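Local coordinates for protein BugD (Bordetella pertussis Tohama I, PDB 2F5X) that binds aspartic acid in the periplasm and probably serves as the solute receptor of a tripartite tricarboxylate transporter-type uptake system, at residues Phe25-Gly29 with Pro30-Val34; Pro223-Glu227 with Ser228-Gly232; Lys245-Lys249 with Pro250-Lys254; Ala261-Asp265 with Pro266-Glu270; Trp300-Leu303 with Phe304-Ala307. One frame throughout, in Å; residues are numbered along the deposited sequence.

How the interactions relate
All five contacts are local, each made within one continuous run of residues. Interactions 1, 3, 4 and 5 are partly buried; interaction 2 is a surface loop. Interaction 1 holds the bound aspartic acid at the start of helix 30-46. Interactions 3 and 4 both use helix 249-263, one at its start and one at its end. Interaction 4 also touches interaction 1, where the Phe268 ring packs on the carbonyl of Val34. Interactions 2 and 3 lie on opposite sides of the chain's centre. Interaction 5 closes helix 286-306. The pocket combines polar bonds, water and the face of Phe25. Caps and turns rule interactions 2 to 4, and interaction 5 has a salt bridge inside the contact itself.

Interaction 1 of 5, residues Phe25-Gly29 with Pro30-Val34; sequences FAAGG and PTDNV. With ASP (aspartic acid), chain D.
Asp32 reaches back from the first turn of helix 30-46 to the loop at Ala27 and Gly28. Asp32 CB packs near Gly29 O (3.6 Å). CG stands anti to the backbone N (chi1 -171°), which carries the carboxylate to Gly28. Asp32 OD2 then accepts from Gly28 N at 2.9 Å, with an N-H...O angle of 166°. The donor lies 47° above the carboxylate plane. OD1 turns to Arg36 in a salt bridge and to Asn54. The type II turn from Ala26 to Gly29 is thus tied to the helix.

The ligand lies between Phe25 and the helix start. Ligand CA sits over the centre of the Phe25 ring, 3.4 Å above the plane. Thr31 N donates to ligand OXT at 3.1 Å, and ligand N donates to Thr31 OG1 at 2.9 Å. Thr31 OG1 is also hydrogen-bonded to His239 NE2. A water joins Ala26 O, Asp32 N and OXT. Gly29 is the N-cap, and Gly29 O accepts from Asn33 N at 2.9 Å. His81, Ala150, Ser151, Thr174 and Gln192 also hydrogen-bond to the ligand. Thr31 therefore reads both the ammonium and the alpha-carboxylate, and the helix dipole would probably favour the alpha-carboxylate.

Interaction 2 of 5, residues Pro223-Glu227 with Ser228-Gly232; sequences PTMDE and SGYKG
The backbone of Asp226 to Gly229 makes a type I beta turn, closed by a weak bond from Gly229 N to Asp226 O at 3.4 Å. Overlapping the start of the turn, Thr224 and Glu227 form an ST motif: Glu227 N donates to Thr224 OG1 at 2.9 Å. The return bond runs from Thr224 N to Glu227 OE2. That carboxylate also has a salt bridge to Arg215. Met225 O accepts from Tyr230 N at 3.0 Å, so the chain is held on both sides of the turn.

Ser228 folds its hydroxyl back over the loop. Ser228 OG lies beside its own backbone N (chi1 -55°) and donates to Thr224 O at 2.7 Å. It also rests near CB of Pro223. Residue 225 is a selenomethionine, bent at chi2 and chi3 so that its end turns to Tyr230. SE lies oblique to the ring, in a Met-aromatic contact. Ile126 and Ala130 of helix 126-136, with Leu158, Ala161 and Leu162 of helix 150-162, pack around these two side chains. Asp226 OD1 takes a weak bond from Gly232 N. The methyl CE of Met225 makes a CH-pi contact over one face of the Tyr230 ring, 3.9 Å from its centroid and offset toward the rim.

Interaction 3 of 5, residues Lys245-Lys249 with Pro250-Lys254; sequences KGTPK and PVVDK
The flat carboxylate of Asp253 is crossed at a slant by the aliphatic chain of Lys249. Lys249 CE comes 3.3 Å from Asp253 OD1. The puckered ring of Pro248 lies alongside Val251, pointing the same way, and Pro248 CB is 4.0 Å from Val251 CG2. The same CB touches CD of Pro250.

The motif is a helix start. Pro248 is the N-cap of helix 249-263, entered from the loop after strand 236-244. Pro248 O accepts from Val252 N at 3.0 Å with an angle of 170°, and takes a weak second bond from Val251 N. Lys249 O accepts from Asp253 N at 2.8 Å. Pro250 has no N-H to give, but at this early position no helical bond is asked of it.

Lys249 bends at chi2 and chi4, which leads its chain past Asp253. Lys249 NZ stays 4.5 Å from Asp253 OD1, beyond a salt bridge, so any attraction there would be longer-ranged. Val252 also touches Glu103 and Ile105 of strand 102-117. The Thr247 hydroxyl bonds to Pro244 O, just before the segment. The Thr247 and Val251 side chains cross at about a right angle. Thr247 CG2 meets Val251 CG1 at 3.6 Å.

Interaction 4 of 5, residues Ala261-Asp265 with Pro266-Glu270; sequences AGLAD and PKFQE
This is a helix-to-helix corner, where the end of helix 249-263 passes through Ala264 and Asp265 into helix 266-274. It combines a polar cap with an apolar contact. Asp265 OD2 accepts from Phe268 N at 3.0 Å, with an N-H...O angle of 167°. The donor meets the anti side of the carboxylate, 16° out of its plane. Asp265 CG lies opposite the backbone N (chi1 175°), which brings OD2 to the N-H of Phe268 in the first turn. Asp265 is the N-cap of helix 266-274, and this is a side-chain capping bond. Asp265 O also accepts from Gln269 N at 3.0 Å, the first regular bond of that helix.

On the inner side Leu263 and Phe268 lie side by side, pointing the same way. Leu263 CD2 touches Phe268 CE2 at 3.6 Å. Gly262 O approaches the ring obliquely, 3.5 Å from Phe268 CD2, and is bonded to Ser41. Val108 and Val109 of strand 102-117, with Val279, cover the pair. Lys267 extends to a salt bridge with Glu40 on helix 30-46.

Interaction 5 of 5, residues Trp300-Leu303 with Phe304-Ala307; sequences WAEL and FKKA
Leu303 lies over one face of the Phe304 ring. Leu303 CD2 stands 3.9 Å above the plane of the Phe304 ring, offset toward the rim, and the two side chains cross at a slant. Phe304 CG is beside its own backbone N (chi1 -67°), which turns the ring back along the helix toward Trp300. There Trp300 CB touches Phe304 CE2 at 4.0 Å. Trp300 O approaches the same ring obliquely, and it also accepts from Phe304 N at 2.9 Å. The indole itself leads away from Phe304. Its NE1 donates to Gln296 one turn earlier. Leu303 CD1 lies in the indole plane, at its edge. Leu153 and Met157 of helix 150-162 pack against this apolar side, and Ser85 and Thr86 of helix 83-86 border it as well.

The exposed side is charged. Glu302 bends at chi2 (66°) so that its carboxylate comes round to Lys306. Glu302 OE2 accepts a hydrogen bond from Lys306 NZ at 2.9 Å through its anti lone pair, as part of a salt bridge between residues four apart. Lys305 NZ stays 4.4 Å from Glu302 OE1, near but beyond a salt bridge. Ala307 N still bonds to Leu303 O at 3.1 Å, with a less straight angle of 136°. The end of helix 286-306 is amphipathic here: Trp300 and Phe304 are buried, while Glu302, Lys305 and Lys306 are exposed.

Interaction 1 of 5, residues Phe25-Gly29 with Pro30-Val34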
loop_
_atom_site.group_PDB
_atom_site.type_symbol
_atom_site.label_atom_id
_atom_site.label_comp_id
_atom_site.label_asym_id
_atom_site.label_seq_id
_atom_site.Cartn_x
_atom_site.Cartn_y
_atom_site.Cartn_z
ATOM N N PHE A 25 1.321 -6.028 7.393
ATOM C CA PHE A 25 1.319 -7.014 6.312
ATOM C C PHE A 25 2.505 -7.940 6.425
ATOM O O PHE A 25 3.488 -7.631 7.107
ATOM C CB PHE A 25 1.364 -6.319 4.947
ATOM C CG PHE A 25 0.150 -5.481 4.666
ATOM C CD1 PHE A 25 -1.049 -6.081 4.281
ATOM C CD2 PHE A 25 0.197 -4.106 4.811
ATOM C CE1 PHE A 25 -2.181 -5.316 4.047
ATOM C CE2 PHE A 25 -0.932 -3.325 4.569
ATOM C CZ PHE A 25 -2.123 -3.930 4.181
ATOM N N ALA A 26 2.412 -9.070 5.728
ATOM C CA ALA A 26 3.459 -10.079 5.740
ATOM C C ALA A 26 4.804 -9.512 5.306
ATOM O O ALA A 26 4.882 -8.643 4.431
ATOM C CB ALA A 26 3.055 -11.240 4.834
ATOM N N ALA A 27 5.862 -10.014 5.933
ATOM C CA ALA A 27 7.228 -9.648 5.577
ATOM C C ALA A 27 7.509 -9.965 4.109
ATOM O O ALA A 27 6.960 -10.924 3.554
ATOM C CB ALA A 27 8.193 -10.410 6.464
ATOM N N GLY A 28 8.360 -9.157 3.490
ATOM C CA GLY A 28 8.819 -9.410 2.134
ATOM C C GLY A 28 7.982 -8.773 1.038
ATOM O O GLY A 28 8.300 -8.918 -0.147
ATOM N N GLY A 29 6.902 -8.090 1.423
ATOM C CA GLY A 29 6.016 -7.443 0.468
ATOM C C GLY A 29 6.304 -5.954 0.335
ATOM O O GLY A 29 7.326 -5.468 0.810
ATOM N N PRO A 30 5.410 -5.232 -0.326
ATOM C CA PRO A 30 5.677 -3.837 -0.716
ATOM C C PRO A 30 5.891 -2.900 0.476
ATOM O O PRO A 30 6.864 -2.152 0.506
ATOM C CB PRO A 30 4.447 -3.452 -1.543
ATOM C CG PRO A 30 3.384 -4.486 -1.224
ATOM C CD PRO A 30 4.103 -5.723 -0.801
ATOM N N THR A 31 4.998 -2.943 1.455
ATOM C CA THR A 31 5.119 -2.042 2.599
ATOM C C THR A 31 6.316 -2.421 3.469
ATOM O O THR A 31 6.997 -1.552 4.012
ATOM C CB THR A 31 3.814 -2.030 3.397
ATOM O OG1 THR A 31 2.765 -1.562 2.545
ATOM C CG2 THR A 31 3.854 -0.986 4.522
ATOM N N ASP A 32 6.570 -3.720 3.595
ATOM C CA ASP A 32 7.763 -4.190 4.305
ATOM C C ASP A 32 9.057 -3.679 3.652
ATOM O O ASP A 32 10.014 -3.301 4.344
ATOM C CB ASP A 32 7.761 -5.722 4.365
ATOM C CG ASP A 32 8.841 -6.263 5.268
ATOM O OD1 ASP A 32 8.861 -5.895 6.472
ATOM O OD2 ASP A 32 9.718 -7.045 4.854
ATOM N N ASN A 33 9.080 -3.673 2.321
ATOM C CA ASN A 33 10.238 -3.180 1.571
ATOM C C ASN A 33 10.497 -1.707 1.885
ATOM O O ASN A 33 11.638 -1.309 2.117
ATOM C CB ASN A 33 10.048 -3.378 0.064
ATOM C CG ASN A 33 10.151 -4.844 -0.359
ATOM O OD1 ASN A 33 10.653 -5.688 0.383
ATOM N ND2 ASN A 33 9.688 -5.144 -1.567
ATOM N N VAL A 34 9.432 -0.904 1.899
ATOM C CA VAL A 34 9.558 0.510 2.247
ATOM C C VAL A 34 10.053 0.646 3.689
ATOM O O VAL A 34 10.983 1.396 3.976
ATOM C CB VAL A 34 8.211 1.259 2.075
ATOM C CG1 VAL A 34 8.316 2.698 2.589
ATOM C CG2 VAL A 34 7.774 1.252 0.618
HETATM N N ASP D . 0.924 -3.137 1.003
HETATM C CA ASP D . 0.506 -4.533 1.331
HETATM C C ASP D . 1.694 -5.400 1.721
HETATM O O ASP D . 1.637 -6.639 1.606
HETATM C CB ASP D . -0.228 -5.161 0.154
HETATM C CG ASP D . -1.545 -4.488 -0.129
HETATM O OD1 ASP D . -2.125 -4.771 -1.203
HETATM O OD2 ASP D . -2.071 -3.669 0.669
HETATM O OXT ASP D . 2.706 -4.842 2.146
HETATM O O HOH W 1 4.887 -6.051 3.110
HETATM O O HOH W 2 9.259 -7.825 -2.703
#

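Interaction 2 of 5, residues Pro223-Glu227 with Ser228-Gly232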
loop_
_atom_site.group_PDB
_atom_site.type_symbol
_atom_site.label_atom_id
_atom_site.label_comp_id
_atom_site.label_asym_id
_atom_site.label_seq_id
_atom_site.Cartn_x
_atom_site.Cartn_y
_atom_site.Cartn_z
ATOM N N PRO A 223 1.166 0.666 -20.339
ATOM C CA PRO A 223 0.249 1.797 -20.472
ATOM C C PRO A 223 -0.433 2.071 -19.145
ATOM O O PRO A 223 -0.604 1.153 -18.317
ATOM C CB PRO A 223 -0.781 1.302 -21.502
ATOM C CG PRO A 223 -0.791 -0.196 -21.329
ATOM C CD PRO A 223 0.662 -0.547 -21.023
ATOM N N THR A 224 -0.830 3.319 -18.935
ATOM C CA THR A 224 -1.720 3.611 -17.817
ATOM C C THR A 224 -3.109 3.069 -18.121
ATOM O O THR A 224 -3.488 2.892 -19.287
ATOM C CB THR A 224 -1.826 5.116 -17.529
ATOM O OG1 THR A 224 -2.481 5.767 -18.624
ATOM C CG2 THR A 224 -0.450 5.766 -17.461
HETATM N N MSE A 225 -3.869 2.811 -17.068
HETATM C CA MSE A 225 -5.265 2.434 -17.243
HETATM C C MSE A 225 -6.019 3.601 -17.895
HETATM O O MSE A 225 -6.890 3.396 -18.740
HETATM C CB MSE A 225 -5.884 2.035 -15.907
HETATM C CG MSE A 225 -5.364 0.708 -15.376
HETATM SE SE MSE A 225 -5.953 -0.793 -16.477
HETATM C CE MSE A 225 -7.760 -0.989 -15.788
ATOM N N ASP A 226 -5.654 4.823 -17.513
ATOM C CA ASP A 226 -6.270 6.032 -18.068
ATOM C C ASP A 226 -6.141 6.092 -19.599
ATOM O O ASP A 226 -7.130 6.354 -20.300
ATOM C CB ASP A 226 -5.672 7.277 -17.392
ATOM C CG ASP A 226 -6.272 8.571 -17.894
ATOM O OD1 ASP A 226 -7.470 8.834 -17.628
ATOM O OD2 ASP A 226 -5.607 9.406 -18.540
ATOM N N GLU A 227 -4.941 5.822 -20.116
ATOM C CA GLU A 227 -4.709 5.863 -21.566
ATOM C C GLU A 227 -5.281 4.632 -22.275
ATOM O O GLU A 227 -5.425 4.612 -23.502
ATOM C CB GLU A 227 -3.215 6.043 -21.891
ATOM C CG GLU A 227 -2.399 4.752 -21.897
ATOM C CD GLU A 227 -0.924 4.987 -22.170
ATOM O OE1 GLU A 227 -0.547 5.087 -23.361
ATOM O OE2 GLU A 227 -0.140 5.075 -21.199
ATOM N N SER A 228 -5.598 3.605 -21.494
ATOM C CA SER A 228 -6.163 2.371 -22.025
ATOM C C SER A 228 -7.687 2.403 -22.137
ATOM O O SER A 228 -8.306 1.407 -22.523
ATOM C CB SER A 228 -5.680 1.172 -21.199
ATOM O OG SER A 228 -4.263 1.155 -21.151
ATOM N N GLY A 229 -8.287 3.552 -21.814
ATOM C CA GLY A 229 -9.725 3.734 -21.942
ATOM C C GLY A 229 -10.498 3.823 -20.636
ATOM O O GLY A 229 -11.706 4.101 -20.647
ATOM N N TYR A 230 -9.810 3.589 -19.521
ATOM C CA TYR A 230 -10.430 3.616 -18.192
ATOM C C TYR A 230 -10.208 4.983 -17.550
ATOM O O TYR A 230 -9.337 5.161 -16.699
ATOM C CB TYR A 230 -9.902 2.453 -17.324
ATOM C CG TYR A 230 -10.064 1.105 -18.006
ATOM C CD1 TYR A 230 -11.270 0.401 -17.931
ATOM C CD2 TYR A 230 -9.024 0.550 -18.751
ATOM C CE1 TYR A 230 -11.437 -0.823 -18.581
ATOM C CE2 TYR A 230 -9.182 -0.673 -19.400
ATOM C CZ TYR A 230 -10.383 -1.355 -19.302
ATOM O OH TYR A 230 -10.532 -2.557 -19.949
ATOM N N LYS A 231 -11.001 5.956 -17.999
ATOM C CA LYS A 231 -10.875 7.345 -17.560
ATOM C C LYS A 231 -10.993 7.449 -16.039
ATOM O O LYS A 231 -11.926 6.905 -15.449
ATOM C CB LYS A 231 -11.937 8.211 -18.257
ATOM C CG LYS A 231 -11.978 9.671 -17.815
ATOM C CD LYS A 231 -13.330 10.305 -18.131
ATOM C CE LYS A 231 -13.158 11.588 -18.922
ATOM N NZ LYS A 231 -14.058 11.637 -20.109
ATOM N N GLY A 232 -10.026 8.122 -15.414
ATOM C CA GLY A 232 -10.022 8.312 -13.970
ATOM C C GLY A 232 -9.579 7.122 -13.132
ATOM O O GLY A 232 -9.632 7.170 -11.886
#

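Interaction 3 of 5, residues Lys245-Lys249 with Pro250-Lys254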
loop_
_atom_site.group_PDB
_atom_site.type_symbol
_atom_site.label_atom_id
_atom_site.label_comp_id
_atom_site.label_asym_id
_atom_site.label_seq_id
_atom_site.Cartn_x
_atom_site.Cartn_y
_atom_site.Cartn_z
ATOM N N LYS A 245 -2.294 7.898 19.796
ATOM C CA LYS A 245 -2.814 9.100 20.459
ATOM C C LYS A 245 -2.184 9.283 21.832
ATOM O O LYS A 245 -2.074 8.329 22.605
ATOM C CB LYS A 245 -4.339 9.026 20.616
ATOM C CG LYS A 245 -4.936 10.267 21.290
ATOM C CD LYS A 245 -6.440 10.115 21.472
ATOM C CE LYS A 245 -6.981 11.170 22.437
ATOM N NZ LYS A 245 -6.759 12.577 21.973
ATOM N N GLY A 246 -1.775 10.515 22.125
ATOM C CA GLY A 246 -1.245 10.856 23.433
ATOM C C GLY A 246 0.261 10.720 23.532
ATOM O O GLY A 246 0.830 10.990 24.583
ATOM N N THR A 247 0.913 10.295 22.453
ATOM C CA THR A 247 2.382 10.280 22.413
ATOM C C THR A 247 2.881 11.712 22.656
ATOM O O THR A 247 2.388 12.646 22.024
ATOM C CB THR A 247 2.872 9.730 21.054
ATOM O OG1 THR A 247 2.468 8.354 20.910
ATOM C CG2 THR A 247 4.400 9.664 21.005
ATOM N N PRO A 248 3.808 11.906 23.601
ATOM C CA PRO A 248 4.224 13.261 23.993
ATOM C C PRO A 248 4.725 14.101 22.823
ATOM O O PRO A 248 5.376 13.571 21.916
ATOM C CB PRO A 248 5.358 13.007 24.990
ATOM C CG PRO A 248 5.081 11.665 25.536
ATOM C CD PRO A 248 4.506 10.870 24.388
ATOM N N LYS A 249 4.430 15.396 22.847
ATOM C CA LYS A 249 4.842 16.281 21.760
ATOM C C LYS A 249 6.359 16.213 21.440
ATOM O O LYS A 249 6.712 16.146 20.266
ATOM C CB LYS A 249 4.372 17.727 22.004
ATOM C CG LYS A 249 4.997 18.772 21.074
ATOM C CD LYS A 249 4.381 18.739 19.675
ATOM C CE LYS A 249 4.653 20.040 18.913
ATOM N NZ LYS A 249 3.399 20.683 18.427
ATOM N N PRO A 250 7.251 16.245 22.440
ATOM C CA PRO A 250 8.696 16.141 22.153
ATOM C C PRO A 250 9.091 14.823 21.481
ATOM O O PRO A 250 10.074 14.787 20.729
ATOM C CB PRO A 250 9.344 16.252 23.534
ATOM C CG PRO A 250 8.337 16.962 24.357
ATOM C CD PRO A 250 7.007 16.446 23.882
ATOM N N VAL A 251 8.327 13.765 21.749
ATOM C CA VAL A 251 8.571 12.464 21.137
ATOM C C VAL A 251 8.107 12.485 19.673
ATOM O O VAL A 251 8.836 12.065 18.773
ATOM C CB VAL A 251 7.891 11.330 21.942
ATOM C CG1 VAL A 251 7.955 10.006 21.184
ATOM C CG2 VAL A 251 8.545 11.193 23.326
ATOM N N VAL A 252 6.897 12.986 19.437
ATOM C CA VAL A 252 6.431 13.225 18.069
ATOM C C VAL A 252 7.429 14.104 17.284
ATOM O O VAL A 252 7.769 13.796 16.150
ATOM C CB VAL A 252 5.008 13.854 18.052
ATOM C CG1 VAL A 252 4.576 14.233 16.624
ATOM C CG2 VAL A 252 4.000 12.899 18.674
ATOM N N ASP A 253 7.903 15.183 17.902
ATOM C CA ASP A 253 8.869 16.081 17.259
ATOM C C ASP A 253 10.131 15.332 16.809
ATOM O O ASP A 253 10.639 15.551 15.698
ATOM C CB ASP A 253 9.280 17.216 18.212
ATOM C CG ASP A 253 8.196 18.270 18.403
ATOM O OD1 ASP A 253 7.164 18.245 17.696
ATOM O OD2 ASP A 253 8.319 19.186 19.253
ATOM N N LYS A 254 10.635 14.462 17.680
ATOM C CA LYS A 254 11.823 13.666 17.377
ATOM C C LYS A 254 11.550 12.725 16.212
ATOM O O LYS A 254 12.389 12.568 15.308
ATOM C CB LYS A 254 12.268 12.866 18.610
ATOM C CG LYS A 254 13.497 11.967 18.389
ATOM C CD LYS A 254 14.764 12.756 18.071
ATOM C CE LYS A 254 15.955 11.819 17.940
ATOM N NZ LYS A 254 17.206 12.528 17.548
#

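Interaction 4 of 5, residues Ala261-Asp265 with Pro266-Glu270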
loop_
_atom_site.group_PDB
_atom_site.type_symbol
_atom_site.label_atom_id
_atom_site.label_comp_id
_atom_site.label_asym_id
_atom_site.label_seq_id
_atom_site.Cartn_x
_atom_site.Cartn_y
_atom_site.Cartn_z
ATOM N N ALA A 261 14.662 13.206 7.913
ATOM C CA ALA A 261 16.034 12.849 7.579
ATOM C C ALA A 261 16.073 11.527 6.816
ATOM O O ALA A 261 16.826 11.380 5.853
ATOM C CB ALA A 261 16.877 12.770 8.832
ATOM N N GLY A 262 15.250 10.574 7.245
ATOM C CA GLY A 262 15.142 9.291 6.561
ATOM C C GLY A 262 14.708 9.418 5.107
ATOM O O GLY A 262 15.205 8.697 4.240
ATOM N N LEU A 263 13.771 10.321 4.833
ATOM C CA LEU A 263 13.299 10.517 3.471
ATOM C C LEU A 263 14.321 11.246 2.623
ATOM O O LEU A 263 14.396 11.005 1.424
ATOM C CB LEU A 263 11.968 11.268 3.425
ATOM C CG LEU A 263 10.748 10.666 4.125
ATOM C CD1 LEU A 263 9.517 11.479 3.744
ATOM C CD2 LEU A 263 10.553 9.175 3.779
ATOM N N ALA A 264 15.102 12.123 3.252
ATOM C CA ALA A 264 16.092 12.930 2.544
ATOM C C ALA A 264 17.380 12.157 2.262
ATOM O O ALA A 264 18.285 12.683 1.627
ATOM C CB ALA A 264 16.410 14.211 3.345
ATOM N N ASP A 265 17.446 10.913 2.731
ATOM C CA ASP A 265 18.639 10.081 2.601
ATOM C C ASP A 265 18.795 9.496 1.191
ATOM O O ASP A 265 17.846 8.931 0.649
ATOM C CB ASP A 265 18.557 8.951 3.628
ATOM C CG ASP A 265 19.680 7.967 3.495
ATOM O OD1 ASP A 265 20.781 8.257 4.012
ATOM O OD2 ASP A 265 19.548 6.885 2.896
ATOM N N PRO A 266 19.988 9.607 0.602
ATOM C CA PRO A 266 20.224 9.113 -0.765
ATOM C C PRO A 266 20.020 7.618 -0.976
ATOM O O PRO A 266 19.485 7.235 -2.022
ATOM C CB PRO A 266 21.698 9.463 -1.029
ATOM C CG PRO A 266 22.071 10.449 -0.008
ATOM C CD PRO A 266 21.188 10.254 1.173
ATOM N N LYS A 267 20.460 6.789 -0.032
ATOM C CA LYS A 267 20.299 5.338 -0.172
ATOM C C LYS A 267 18.822 4.959 -0.205
ATOM O O LYS A 267 18.374 4.180 -1.067
ATOM C CB LYS A 267 21.020 4.581 0.950
ATOM C CG LYS A 267 20.996 3.061 0.773
ATOM C CD LYS A 267 21.695 2.331 1.915
ATOM C CE LYS A 267 21.542 0.821 1.761
ATOM N NZ LYS A 267 22.399 0.074 2.725
ATOM N N PHE A 268 18.065 5.518 0.730
ATOM C CA PHE A 268 16.622 5.285 0.754
ATOM C C PHE A 268 15.989 5.726 -0.567
ATOM O O PHE A 268 15.238 4.970 -1.183
ATOM C CB PHE A 268 15.979 6.006 1.946
ATOM C CG PHE A 268 14.480 5.888 1.977
ATOM C CD1 PHE A 268 13.871 4.684 2.339
ATOM C CD2 PHE A 268 13.682 6.969 1.618
ATOM C CE1 PHE A 268 12.482 4.559 2.353
ATOM C CE2 PHE A 268 12.295 6.854 1.626
ATOM C CZ PHE A 268 11.694 5.636 1.995
ATOM N N GLN A 269 16.302 6.944 -1.007
ATOM C CA GLN A 269 15.720 7.482 -2.243
ATOM C C GLN A 269 16.086 6.679 -3.500
ATOM O O GLN A 269 15.242 6.507 -4.388
ATOM C CB GLN A 269 16.054 8.975 -2.405
ATOM C CG GLN A 269 15.322 9.864 -1.385
ATOM C CD GLN A 269 14.497 10.991 -2.010
ATOM O OE1 GLN A 269 14.074 11.922 -1.304
ATOM N NE2 GLN A 269 14.268 10.918 -3.314
ATOM N N GLU A 270 17.320 6.175 -3.565
ATOM C CA GLU A 270 17.734 5.331 -4.688
ATOM C C GLU A 270 16.907 4.051 -4.747
ATOM O O GLU A 270 16.430 3.664 -5.821
ATOM C CB GLU A 270 19.225 4.986 -4.621
ATOM C CG GLU A 270 19.752 4.204 -5.827
ATOM C CD GLU A 270 19.326 4.777 -7.180
ATOM O OE1 GLU A 270 19.355 6.019 -7.366
ATOM O OE2 GLU A 270 18.958 3.974 -8.068
#

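Interaction 5 of 5, residues Trp300-Leu303 with Phe304-Ala307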
loop_
_atom_site.group_PDB
_atom_site.type_symbol
_atom_site.label_atom_id
_atom_site.label_comp_id
_atom_site.label_asym_id
_atom_site.label_seq_id
_atom_site.Cartn_x
_atom_site.Cartn_y
_atom_site.Cartn_z
ATOM N N TRP A 300 -12.631 7.694 -0.847
ATOM C CA TRP A 300 -12.857 6.261 -1.011
ATOM C C TRP A 300 -14.250 5.828 -0.559
ATOM O O TRP A 300 -14.816 4.891 -1.118
ATOM C CB TRP A 300 -11.754 5.447 -0.332
ATOM C CG TRP A 300 -10.383 5.815 -0.830
ATOM C CD1 TRP A 300 -9.319 6.262 -0.073
ATOM C CD2 TRP A 300 -9.915 5.781 -2.188
ATOM N NE1 TRP A 300 -8.235 6.501 -0.883
ATOM C CE2 TRP A 300 -8.567 6.211 -2.181
ATOM C CE3 TRP A 300 -10.501 5.432 -3.421
ATOM C CZ2 TRP A 300 -7.794 6.300 -3.349
ATOM C CZ3 TRP A 300 -9.726 5.521 -4.586
ATOM C CH2 TRP A 300 -8.389 5.953 -4.533
ATOM N N ALA A 301 -14.822 6.536 0.418
ATOM C CA ALA A 301 -16.181 6.244 0.865
ATOM C C ALA A 301 -17.156 6.345 -0.302
ATOM O O ALA A 301 -18.026 5.473 -0.479
ATOM C CB ALA A 301 -16.590 7.184 1.995
ATOM N N GLU A 302 -17.000 7.406 -1.098
ATOM C CA GLU A 302 -17.867 7.635 -2.252
ATOM C C GLU A 302 -17.649 6.579 -3.332
ATOM O O GLU A 302 -18.611 6.099 -3.913
ATOM C CB GLU A 302 -17.696 9.056 -2.808
ATOM C CG GLU A 302 -18.628 9.403 -3.974
ATOM C CD GLU A 302 -20.109 9.444 -3.606
ATOM O OE1 GLU A 302 -20.459 9.590 -2.410
ATOM O OE2 GLU A 302 -20.944 9.337 -4.533
ATOM N N LEU A 303 -16.391 6.214 -3.577
ATOM C CA LEU A 303 -16.062 5.150 -4.527
ATOM C C LEU A 303 -16.756 3.834 -4.167
ATOM O O LEU A 303 -17.386 3.208 -5.022
ATOM C CB LEU A 303 -14.545 4.948 -4.631
ATOM C CG LEU A 303 -14.064 3.953 -5.704
ATOM C CD1 LEU A 303 -12.796 4.452 -6.382
ATOM C CD2 LEU A 303 -13.840 2.552 -5.131
ATOM N N PHE A 304 -16.646 3.423 -2.904
ATOM C CA PHE A 304 -17.265 2.172 -2.467
ATOM C C PHE A 304 -18.787 2.240 -2.488
ATOM O O PHE A 304 -19.445 1.271 -2.870
ATOM C CB PHE A 304 -16.745 1.738 -1.099
ATOM C CG PHE A 304 -15.291 1.349 -1.103
ATOM C CD1 PHE A 304 -14.821 0.340 -1.944
ATOM C CD2 PHE A 304 -14.392 1.990 -0.264
ATOM C CE1 PHE A 304 -13.479 -0.016 -1.947
ATOM C CE2 PHE A 304 -13.056 1.642 -0.261
ATOM C CZ PHE A 304 -12.596 0.640 -1.096
ATOM N N LYS A 305 -19.341 3.385 -2.089
ATOM C CA LYS A 305 -20.791 3.596 -2.159
ATOM C C LYS A 305 -21.312 3.388 -3.584
ATOM O O LYS A 305 -22.313 2.692 -3.794
ATOM C CB LYS A 305 -21.157 4.997 -1.652
ATOM C CG LYS A 305 -22.658 5.331 -1.745
ATOM C CD LYS A 305 -23.039 6.439 -0.771
ATOM C CE LYS A 305 -24.464 6.922 -0.995
ATOM N NZ LYS A 305 -24.506 8.385 -1.301
ATOM N N LYS A 306 -20.618 3.974 -4.558
ATOM C CA LYS A 306 -21.002 3.866 -5.971
ATOM C C LYS A 306 -20.864 2.451 -6.523
ATOM O O LYS A 306 -21.577 2.064 -7.467
ATOM C CB LYS A 306 -20.177 4.831 -6.820
ATOM C CG LYS A 306 -20.766 6.221 -6.904
ATOM C CD LYS A 306 -20.408 6.866 -8.238
ATOM C CE LYS A 306 -19.668 8.175 -8.035
ATOM N NZ LYS A 306 -20.508 9.218 -7.362
ATOM N N ALA A 307 -19.951 1.685 -5.932
ATOM C CA ALA A 307 -19.706 0.301 -6.319
ATOM C C ALA A 307 -20.609 -0.677 -5.560
ATOM O O ALA A 307 -20.541 -1.891 -5.785
ATOM C CB ALA A 307 -18.236 -0.039 -6.107
#